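Local structure of monalysin (Pseudomonas entomophila, 4MKO) at residues A[26-31]-A[197-202]. The protein forms beta-barrel pores in host cell membranes, lysing cells and contributing to the intestinal damage and lethality that its bacterium causes in Drosophila. Sequence-based numbering, arbitrary orientation.
Sequences PKQGCW and TPLDWD
Gln28, the last loop residue before the strand that starts at Gly29, lies nearest Pro198 across the contact, their CA atoms 5.9 Å apart, and no direct backbone hydrogen bond joins the two segments. A water links them instead: it donates to Gln28 O at 2.9 Å and accepts from Leu199 N, also at 2.9 Å. The Gln28 side chain makes a second bridge. Its CG stands beside the backbone N (chi1 -76°) and the chain runs on extended, which carries the amide across to Thr197. There NE2 donates to Thr197 O at 2.8 Å, approaching almost head-on to the carbonyl (C=O...N angle 169°); the bond is bent at the hydrogen (143°), and the oxygen sits somewhat out of the amide plane. OE1 of the same amide is hydrogen-bonded to Tyr7 OH, so both polar ends of the amide are bonded, which sets which end is O and which is N. In this aerolysin-like toxin the contact ties the residue just ahead of strand 29-43 to the loop that leads into helix 201-211, with Asp200 as the N-cap residue of that helix. Leu199 packs alongside the glutamine: CD2 lies 4.0 Å from Gln28 NE2 and CD1 4.2 Å from Gln28 CB. Beyond the pair, the leucine rests on Phe56 and Tyr58 of strand 46-67, the strand to which Gln28 is joined by a backbone hydrogen bond at Leu59. Two residues on, the CB of Cys30 is directed away from 197-202, and its SG ligates a mercury ion.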
loop_
_atom_site.group_PDB
_atom_site.type_symbol
_atom_site.label_atom_id
_atom_site.label_comp_id
_atom_site.label_asym_id
_atom_site.label_seq_id
_atom_site.Cartn_x
_atom_site.Cartn_y
_atom_site.Cartn_z
ATOM N N PRO A 26 -11.894 -10.899 -12.775
ATOM C CA PRO A 26 -10.592 -10.234 -12.559
ATOM C C PRO A 26 -10.587 -9.375 -11.296
ATOM O O PRO A 26 -11.590 -8.742 -10.974
ATOM C CB PRO A 26 -10.435 -9.347 -13.804
ATOM C CG PRO A 26 -11.327 -9.952 -14.831
ATOM C CD PRO A 26 -12.508 -10.424 -14.042
ATOM N N LYS A 27 -9.457 -9.360 -10.584
ATOM C CA LYS A 27 -9.324 -8.627 -9.319
ATOM C C LYS A 27 -8.296 -7.510 -9.454
ATOM O O LYS A 27 -7.273 -7.701 -10.117
ATOM C CB LYS A 27 -8.930 -9.596 -8.179
ATOM C CG LYS A 27 -9.895 -10.787 -7.948
ATOM C CD LYS A 27 -11.374 -10.377 -7.796
ATOM C CE LYS A 27 -12.281 -11.549 -7.513
ATOM N NZ LYS A 27 -12.275 -11.883 -6.065
ATOM N N GLN A 28 -8.584 -6.330 -8.877
ATOM C CA GLN A 28 -7.654 -5.190 -8.941
ATOM C C GLN A 28 -7.157 -4.814 -7.544
ATOM O O GLN A 28 -6.012 -4.406 -7.387
ATOM C CB GLN A 28 -8.349 -3.953 -9.533
ATOM C CG GLN A 28 -8.555 -3.980 -11.041
ATOM C CD GLN A 28 -9.338 -2.765 -11.459
ATOM O OE1 GLN A 28 -10.470 -2.537 -11.006
ATOM N NE2 GLN A 28 -8.743 -1.943 -12.308
ATOM N N GLY A 29 -8.048 -4.862 -6.562
ATOM C CA GLY A 29 -7.687 -4.430 -5.218
ATOM C C GLY A 29 -8.834 -4.447 -4.236
ATOM O O GLY A 29 -9.983 -4.735 -4.590
ATOM N N CYS A 30 -8.501 -4.207 -2.969
ATOM C CA CYS A 30 -9.491 -4.241 -1.915
ATOM C C CYS A 30 -9.164 -3.217 -0.836
ATOM O O CYS A 30 -7.995 -2.850 -0.660
ATOM C CB CYS A 30 -9.624 -5.654 -1.341
ATOM S SG CYS A 30 -8.119 -6.315 -0.560
ATOM N N TRP A 31 -10.203 -2.742 -0.140
ATOM C CA TRP A 31 -10.032 -1.903 1.049
ATOM C C TRP A 31 -9.564 -2.871 2.125
ATOM O O TRP A 31 -9.952 -4.045 2.122
ATOM C CB TRP A 31 -11.362 -1.271 1.460
ATOM C CG TRP A 31 -11.858 -0.255 0.476
ATOM C CD1 TRP A 31 -12.685 -0.478 -0.587
ATOM C CD2 TRP A 31 -11.506 1.134 0.428
ATOM N NE1 TRP A 31 -12.946 0.705 -1.236
ATOM C CE2 TRP A 31 -12.209 1.707 -0.655
ATOM C CE3 TRP A 31 -10.665 1.958 1.204
ATOM C CZ2 TRP A 31 -12.104 3.068 -0.984
ATOM C CZ3 TRP A 31 -10.572 3.312 0.887
ATOM C CH2 TRP A 31 -11.283 3.855 -0.196
ATOM N N THR A 197 -6.983 -3.670 -16.730
ATOM C CA THR A 197 -5.952 -2.664 -16.497
ATOM C C THR A 197 -5.770 -2.461 -14.988
ATOM O O THR A 197 -6.755 -2.204 -14.286
ATOM C CB THR A 197 -6.228 -1.385 -17.286
ATOM O OG1 THR A 197 -6.375 -1.754 -18.661
ATOM C CG2 THR A 197 -5.091 -0.363 -17.157
ATOM N N PRO A 198 -4.546 -2.669 -14.460
ATOM C CA PRO A 198 -4.368 -2.516 -13.014
ATOM C C PRO A 198 -4.431 -1.063 -12.576
ATOM O O PRO A 198 -4.285 -0.128 -13.368
ATOM C CB PRO A 198 -2.978 -3.120 -12.756
ATOM C CG PRO A 198 -2.236 -2.880 -14.032
ATOM C CD PRO A 198 -3.272 -3.031 -15.128
ATOM N N LEU A 199 -4.684 -0.891 -11.296
ATOM C CA LEU A 199 -4.665 0.420 -10.682
ATOM C C LEU A 199 -3.206 0.850 -10.568
ATOM O O LEU A 199 -2.310 -0.001 -10.524
ATOM C CB LEU A 199 -5.280 0.329 -9.277
ATOM C CG LEU A 199 -6.767 -0.060 -9.214
ATOM C CD1 LEU A 199 -7.190 -0.362 -7.789
ATOM C CD2 LEU A 199 -7.652 1.041 -9.805
ATOM N N ASP A 200 -2.966 2.165 -10.537
ATOM C CA ASP A 200 -1.637 2.713 -10.332
ATOM C C ASP A 200 -1.674 3.646 -9.109
ATOM O O ASP A 200 -2.747 3.924 -8.569
ATOM C CB ASP A 200 -1.080 3.392 -11.597
ATOM C CG ASP A 200 -1.887 4.554 -12.141
ATOM O OD1 ASP A 200 -2.564 5.242 -11.341
ATOM O OD2 ASP A 200 -1.802 4.810 -13.361
ATOM N N TRP A 201 -0.501 4.104 -8.669
ATOM C CA TRP A 201 -0.370 4.909 -7.466
ATOM C C TRP A 201 -1.142 6.234 -7.511
ATOM O O TRP A 201 -1.761 6.596 -6.516
ATOM C CB TRP A 201 1.108 5.116 -7.156
ATOM C CG TRP A 201 1.400 5.806 -5.859
ATOM C CD1 TRP A 201 2.300 6.808 -5.662
ATOM C CD2 TRP A 201 0.824 5.520 -4.573
ATOM N NE1 TRP A 201 2.335 7.160 -4.332
ATOM C CE2 TRP A 201 1.460 6.364 -3.635
ATOM C CE3 TRP A 201 -0.119 4.572 -4.108
ATOM C CZ2 TRP A 201 1.129 6.364 -2.281
ATOM C CZ3 TRP A 201 -0.432 4.555 -2.756
ATOM C CH2 TRP A 201 0.155 5.477 -1.865
ATOM N N ASP A 202 -1.101 6.951 -8.649
ATOM C CA ASP A 202 -1.827 8.217 -8.837
ATOM C C ASP A 202 -3.333 8.002 -8.645
ATOM O O ASP A 202 -3.966 8.729 -7.864
ATOM C CB ASP A 202 -1.517 8.800 -10.230
ATOM C CG ASP A 202 -2.019 10.215 -10.412
ATOM O OD1 ASP A 202 -3.181 10.381 -10.856
ATOM O OD2 ASP A 202 -1.258 11.157 -10.104
HETATM O O HOH W 1 -4.709 -3.319 -9.735
#